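Local coordinates for protein polysaccharide deacetylase (Ammonifex degensii, PDB 4WCJ) that probably removes N-acetyl groups from poly-beta-1,6-N-acetyl-D-glucosamine as a zinc-binding, family 4 carbohydrate esterase of the polysaccharide deacetylase type, at residues 54-66 / 106-118. Sequence-based numbering, arbitrary orientation.
Sequences SRREFAQQLDYLR and RHAFPVLKKRKIP
Val111 fits as a knob into the hole formed by Arg55, Phe58, Ala59 and Leu62. Val111 CG1, held anti to the backbone N (chi1 171°), reaches Leu62 CD1 at 3.7 Å and Ala59 CB at 3.8 Å, while CG2 lies alongside Arg55 CG. Phe58 CD2 and CE2 touch Val111 CG1 obliquely, and CZ touches Leu112 CD2. Leu62 CD1 lies over one face of the Phe58 ring and also meets Ile117 CD1 at 4.0 Å, so the apolar seam runs on past the end of the second helix. That end is a Schellman motif, with Lys116 at positive phi. Helices 55-67 and 102-114 pack side by side here on the outside of the parallel beta/alpha barrel of the polysaccharide deacetylase fold; the axes of 55-66 and 106-114 approach to 10.1 Å and cross at -28°. Phe72 of strand 71-72 touches Leu62 and Ile117, and Tyr42 meets Phe58 edge-to-face. Polar groups border the seam. Arg115 grips Asp63 side-on, NE to OD1 at 2.7 Å and NH1 to OD2 at 3.2 Å, both on the syn sides, with the carboxylate and guanidinium planes 23° apart. Its NH2 bonds back to Val111 O; together with the two bonds to Asp63, this holds the guanidinium against rotation, and Ala59 CB covers one face. A methionine in place of Arg115 would probably leave the Asp63 carboxylate without its charged mate and Val111 O without this side-chain donor. Arg66, three residues after Asp63, brings NH1 to a lone pair of Arg115 O in the carbonyl plane, a nearly straight bond of 2.9 Å. At the other end Arg55 crosses His107 at about a right angle, and Arg55 NH1 meets the ring edge at His107 ND1 in a weak, bent hydrogen bond of 3.0 Å.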
loop_
_atom_site.group_PDB
_atom_site.type_symbol
_atom_site.label_atom_id
_atom_site.label_comp_id
_atom_site.label_asym_id
_atom_site.label_seq_id
_atom_site.Cartn_x
_atom_site.Cartn_y
_atom_site.Cartn_z
ATOM N N SER A 54 -10.587 -9.610 9.961
ATOM C CA SER A 54 -11.374 -10.729 9.463
ATOM C C SER A 54 -12.042 -10.365 8.146
ATOM O O SER A 54 -12.306 -9.193 7.876
ATOM C CB SER A 54 -12.428 -11.161 10.490
ATOM O OG SER A 54 -13.495 -10.238 10.554
ATOM N N ARG A 55 -12.293 -11.386 7.334
ATOM C CA ARG A 55 -12.974 -11.243 6.051
ATOM C C ARG A 55 -14.281 -10.478 6.223
ATOM O O ARG A 55 -14.539 -9.504 5.519
ATOM C CB ARG A 55 -13.223 -12.626 5.448
ATOM C CG ARG A 55 -13.660 -12.641 3.996
ATOM C CD ARG A 55 -13.370 -14.006 3.377
ATOM N NE ARG A 55 -14.043 -14.206 2.096
ATOM C CZ ARG A 55 -13.850 -15.261 1.309
ATOM N NH1 ARG A 55 -12.994 -16.211 1.668
ATOM N NH2 ARG A 55 -14.513 -15.367 0.164
ATOM N N ARG A 56 -15.076 -10.918 7.194
ATOM C CA ARG A 56 -16.337 -10.275 7.547
ATOM C C ARG A 56 -16.138 -8.797 7.899
ATOM O O ARG A 56 -16.823 -7.928 7.360
ATOM C CB ARG A 56 -16.989 -11.021 8.717
ATOM C CG ARG A 56 -18.505 -10.915 8.798
ATOM C CD ARG A 56 -19.057 -11.845 9.880
ATOM N NE ARG A 56 -20.516 -11.796 9.974
ATOM C CZ ARG A 56 -21.245 -12.578 10.769
ATOM N NH1 ARG A 56 -20.659 -13.483 11.542
ATOM N NH2 ARG A 56 -22.567 -12.459 10.786
ATOM N N GLU A 57 -15.189 -8.517 8.793
ATOM C CA GLU A 57 -14.920 -7.146 9.227
ATOM C C GLU A 57 -14.420 -6.277 8.075
ATOM O O GLU A 57 -14.811 -5.119 7.945
ATOM C CB GLU A 57 -13.895 -7.130 10.369
ATOM C CG GLU A 57 -14.440 -7.555 11.727
ATOM C CD GLU A 57 -13.330 -7.914 12.713
ATOM O OE1 GLU A 57 -12.194 -8.192 12.264
ATOM O OE2 GLU A 57 -13.590 -7.915 13.938
ATOM N N PHE A 58 -13.535 -6.837 7.259
ATOM C CA PHE A 58 -13.009 -6.147 6.085
ATOM C C PHE A 58 -14.142 -5.720 5.152
ATOM O O PHE A 58 -14.223 -4.552 4.766
ATOM C CB PHE A 58 -12.008 -7.051 5.353
ATOM C CG PHE A 58 -11.433 -6.455 4.094
ATOM C CD1 PHE A 58 -10.701 -5.279 4.134
ATOM C CD2 PHE A 58 -11.587 -7.099 2.876
ATOM C CE1 PHE A 58 -10.155 -4.746 2.974
ATOM C CE2 PHE A 58 -11.048 -6.571 1.714
ATOM C CZ PHE A 58 -10.331 -5.393 1.763
ATOM N N ALA A 59 -15.024 -6.658 4.815
ATOM C CA ALA A 59 -16.152 -6.365 3.932
ATOM C C ALA A 59 -17.101 -5.341 4.550
ATOM O O ALA A 59 -17.625 -4.470 3.854
ATOM C CB ALA A 59 -16.905 -7.645 3.585
ATOM N N GLN A 60 -17.315 -5.442 5.859
ATOM C CA GLN A 60 -18.161 -4.482 6.561
ATOM C C GLN A 60 -17.557 -3.077 6.535
ATOM O O GLN A 60 -18.281 -2.093 6.387
ATOM C CB GLN A 60 -18.408 -4.938 7.999
ATOM C CG GLN A 60 -19.398 -6.090 8.107
ATOM C CD GLN A 60 -19.676 -6.504 9.539
ATOM O OE1 GLN A 60 -19.185 -5.888 10.481
ATOM N NE2 GLN A 60 -20.469 -7.556 9.706
ATOM N N GLN A 61 -16.233 -2.986 6.666
ATOM C CA GLN A 61 -15.547 -1.698 6.575
ATOM C C GLN A 61 -15.714 -1.050 5.210
ATOM O O GLN A 61 -16.007 0.141 5.105
ATOM C CB GLN A 61 -14.058 -1.857 6.888
ATOM C CG GLN A 61 -13.770 -2.048 8.361
ATOM C CD GLN A 61 -12.290 -2.008 8.669
ATOM O OE1 GLN A 61 -11.456 -1.940 7.763
ATOM N NE2 GLN A 61 -11.952 -2.053 9.955
ATOM N N LEU A 62 -15.516 -1.840 4.162
ATOM C CA LEU A 62 -15.686 -1.348 2.805
ATOM C C LEU A 62 -17.130 -0.930 2.586
ATOM O O LEU A 62 -17.399 0.144 2.052
ATOM C CB LEU A 62 -15.279 -2.413 1.787
ATOM C CG LEU A 62 -13.838 -2.903 1.914
ATOM C CD1 LEU A 62 -13.529 -3.925 0.820
ATOM C CD2 LEU A 62 -12.870 -1.735 1.854
ATOM N N ASP A 63 -18.053 -1.779 3.023
ATOM C CA ASP A 63 -19.472 -1.492 2.883
ATOM C C ASP A 63 -19.852 -0.213 3.619
ATOM O O ASP A 63 -20.585 0.613 3.080
ATOM C CB ASP A 63 -20.311 -2.668 3.385
ATOM C CG ASP A 63 -20.232 -3.872 2.464
ATOM O OD1 ASP A 63 -19.809 -3.701 1.303
ATOM O OD2 ASP A 63 -20.593 -4.987 2.897
ATOM N N TYR A 64 -19.352 -0.040 4.840
ATOM C CA TYR A 64 -19.684 1.157 5.606
ATOM C C TYR A 64 -19.220 2.416 4.885
ATOM O O TYR A 64 -19.974 3.372 4.756
ATOM C CB TYR A 64 -19.076 1.114 7.008
ATOM C CG TYR A 64 -19.379 2.365 7.799
ATOM C CD1 TYR A 64 -20.649 2.585 8.320
ATOM C CD2 TYR A 64 -18.406 3.336 8.006
ATOM C CE1 TYR A 64 -20.939 3.729 9.035
ATOM C CE2 TYR A 64 -18.689 4.489 8.722
ATOM C CZ TYR A 64 -19.957 4.678 9.232
ATOM O OH TYR A 64 -20.249 5.820 9.942
ATOM N N LEU A 65 -17.979 2.403 4.412
ATOM C CA LEU A 65 -17.412 3.554 3.720
ATOM C C LEU A 65 -18.268 3.939 2.522
ATOM O O LEU A 65 -18.619 5.104 2.347
ATOM C CB LEU A 65 -15.976 3.261 3.277
ATOM C CG LEU A 65 -14.889 3.373 4.350
ATOM C CD1 LEU A 65 -13.550 2.907 3.806
ATOM C CD2 LEU A 65 -14.793 4.799 4.862
ATOM N N ARG A 66 -18.615 2.946 1.711
ATOM C CA ARG A 66 -19.464 3.156 0.549
ATOM C C ARG A 66 -20.851 3.648 0.959
ATOM O O ARG A 66 -21.389 4.585 0.366
ATOM C CB ARG A 66 -19.562 1.859 -0.262
ATOM C CG ARG A 66 -20.490 1.919 -1.458
ATOM C CD ARG A 66 -20.036 0.937 -2.535
ATOM N NE ARG A 66 -18.881 1.437 -3.280
ATOM C CZ ARG A 66 -18.167 0.702 -4.126
ATOM N NH1 ARG A 66 -18.477 -0.570 -4.319
ATOM N NH2 ARG A 66 -17.136 1.235 -4.766
ATOM N N ARG A 106 -6.690 -14.916 -1.404
ATOM C CA ARG A 106 -7.694 -15.899 -0.999
ATOM C C ARG A 106 -8.935 -15.271 -0.365
ATOM O O ARG A 106 -10.054 -15.763 -0.560
ATOM C CB ARG A 106 -7.066 -16.914 -0.040
ATOM C CG ARG A 106 -7.981 -18.064 0.350
ATOM C CD ARG A 106 -7.224 -19.150 1.108
ATOM N NE ARG A 106 -6.179 -19.765 0.290
ATOM C CZ ARG A 106 -5.491 -20.844 0.648
ATOM N NH1 ARG A 106 -4.560 -21.342 -0.156
ATOM N NH2 ARG A 106 -5.738 -21.432 1.811
ATOM N N HIS A 107 -8.750 -14.171 0.355
ATOM C CA HIS A 107 -9.836 -13.590 1.134
ATOM C C HIS A 107 -10.164 -12.133 0.803
ATOM O O HIS A 107 -11.331 -11.772 0.729
ATOM C CB HIS A 107 -9.516 -13.707 2.626
ATOM C CG HIS A 107 -9.333 -15.116 3.099
ATOM N ND1 HIS A 107 -10.252 -16.115 2.845
ATOM C CD2 HIS A 107 -8.347 -15.693 3.829
ATOM C CE1 HIS A 107 -9.836 -17.243 3.390
ATOM N NE2 HIS A 107 -8.683 -17.014 3.995
ATOM N N ALA A 108 -9.149 -11.287 0.631
ATOM C CA ALA A 108 -9.411 -9.882 0.331
ATOM C C ALA A 108 -9.949 -9.689 -1.087
ATOM O O ALA A 108 -10.935 -8.979 -1.303
ATOM C CB ALA A 108 -8.148 -9.051 0.534
ATOM N N PHE A 109 -9.294 -10.326 -2.054
ATOM C CA PHE A 109 -9.628 -10.147 -3.470
ATOM C C PHE A 109 -11.101 -10.432 -3.836
ATOM O O PHE A 109 -11.692 -9.656 -4.594
ATOM C CB PHE A 109 -8.699 -11.011 -4.332
ATOM C CG PHE A 109 -8.935 -10.874 -5.822
ATOM C CD1 PHE A 109 -8.945 -9.628 -6.427
ATOM C CD2 PHE A 109 -9.103 -11.997 -6.614
ATOM C CE1 PHE A 109 -9.150 -9.498 -7.784
ATOM C CE2 PHE A 109 -9.300 -11.877 -7.983
ATOM C CZ PHE A 109 -9.326 -10.626 -8.570
ATOM N N PRO A 110 -11.696 -11.535 -3.326
ATOM C CA PRO A 110 -13.112 -11.754 -3.661
ATOM C C PRO A 110 -14.031 -10.647 -3.140
ATOM O O PRO A 110 -14.979 -10.260 -3.834
ATOM C CB PRO A 110 -13.433 -13.088 -2.981
ATOM C CG PRO A 110 -12.110 -13.788 -2.897
ATOM C CD PRO A 110 -11.128 -12.694 -2.611
ATOM N N VAL A 111 -13.741 -10.151 -1.941
ATOM C CA VAL A 111 -14.488 -9.044 -1.351
ATOM C C VAL A 111 -14.378 -7.808 -2.238
ATOM O O VAL A 111 -15.381 -7.170 -2.554
ATOM C CB VAL A 111 -13.977 -8.700 0.081
ATOM C CG1 VAL A 111 -14.606 -7.416 0.578
ATOM C CG2 VAL A 111 -14.254 -9.842 1.051
ATOM N N LEU A 112 -13.147 -7.486 -2.641
ATOM C CA LEU A 112 -12.864 -6.327 -3.480
ATOM C C LEU A 112 -13.476 -6.462 -4.872
ATOM O O LEU A 112 -13.975 -5.491 -5.442
ATOM C CB LEU A 112 -11.356 -6.122 -3.609
ATOM C CG LEU A 112 -10.694 -5.737 -2.288
ATOM C CD1 LEU A 112 -9.187 -6.013 -2.320
ATOM C CD2 LEU A 112 -10.972 -4.270 -1.974
ATOM N N LYS A 113 -13.394 -7.666 -5.422
ATOM C CA LYS A 113 -13.875 -7.908 -6.778
ATOM C C LYS A 113 -15.393 -7.792 -6.829
ATOM O O LYS A 113 -15.950 -7.182 -7.743
ATOM C CB LYS A 113 -13.413 -9.282 -7.267
ATOM C CG LYS A 113 -13.767 -9.581 -8.720
ATOM C CD LYS A 113 -12.949 -10.745 -9.261
ATOM C CE LYS A 113 -13.321 -12.062 -8.594
ATOM N NZ LYS A 113 -12.550 -13.211 -9.157
ATOM N N LYS A 114 -16.058 -8.362 -5.830
ATOM C CA LYS A 114 -17.520 -8.370 -5.781
ATOM C C LYS A 114 -18.068 -6.959 -5.573
ATOM O O LYS A 114 -19.248 -6.704 -5.799
ATOM C CB LYS A 114 -18.005 -9.311 -4.673
ATOM C CG LYS A 114 -19.470 -9.717 -4.770
ATOM C CD LYS A 114 -19.816 -10.890 -3.846
ATOM C CE LYS A 114 -19.734 -10.517 -2.366
ATOM N NZ LYS A 114 -18.337 -10.554 -1.808
ATOM N N ARG A 115 -17.196 -6.047 -5.141
ATOM C CA ARG A 115 -17.553 -4.641 -4.961
ATOM C C ARG A 115 -16.897 -3.728 -5.995
ATOM O O ARG A 115 -17.133 -2.521 -5.992
ATOM C CB ARG A 115 -17.169 -4.179 -3.552
ATOM C CG ARG A 115 -18.051 -4.769 -2.479
ATOM C CD ARG A 115 -17.384 -4.778 -1.119
ATOM N NE ARG A 115 -18.260 -5.386 -0.123
ATOM C CZ ARG A 115 -18.444 -6.695 0.008
ATOM N NH1 ARG A 115 -19.270 -7.154 0.939
ATOM N NH2 ARG A 115 -17.813 -7.547 -0.796
ATOM N N LYS A 116 -16.083 -4.308 -6.878
ATOM C CA LYS A 116 -15.373 -3.551 -7.916
ATOM C C LYS A 116 -14.495 -2.440 -7.338
ATOM O O LYS A 116 -14.365 -1.368 -7.931
ATOM C CB LYS A 116 -16.355 -2.943 -8.927
ATOM C CG LYS A 116 -17.023 -3.937 -9.851
ATOM C CD LYS A 116 -17.913 -3.205 -10.838
ATOM C CE LYS A 116 -18.939 -4.126 -11.464
ATOM N NZ LYS A 116 -19.968 -3.359 -12.215
ATOM N N ILE A 117 -13.902 -2.710 -6.179
ATOM C CA ILE A 117 -13.029 -1.749 -5.514
ATOM C C ILE A 117 -11.569 -1.970 -5.902
ATOM O O ILE A 117 -10.994 -3.039 -5.654
ATOM C CB ILE A 117 -13.184 -1.827 -3.979
ATOM C CG1 ILE A 117 -14.578 -1.347 -3.570
ATOM C CG2 ILE A 117 -12.110 -0.997 -3.284
ATOM C CD1 ILE A 117 -14.937 -1.649 -2.135
ATOM N N PRO A 118 -10.956 -0.948 -6.502
ATOM C CA PRO A 118 -9.536 -1.005 -6.855
ATOM C C PRO A 118 -8.663 -1.063 -5.605
ATOM O O PRO A 118 -9.114 -0.687 -4.523
ATOM C CB PRO A 118 -9.297 0.308 -7.610
ATOM C CG PRO A 118 -10.635 0.994 -7.702
ATOM C CD PRO A 118 -11.508 0.405 -6.657
#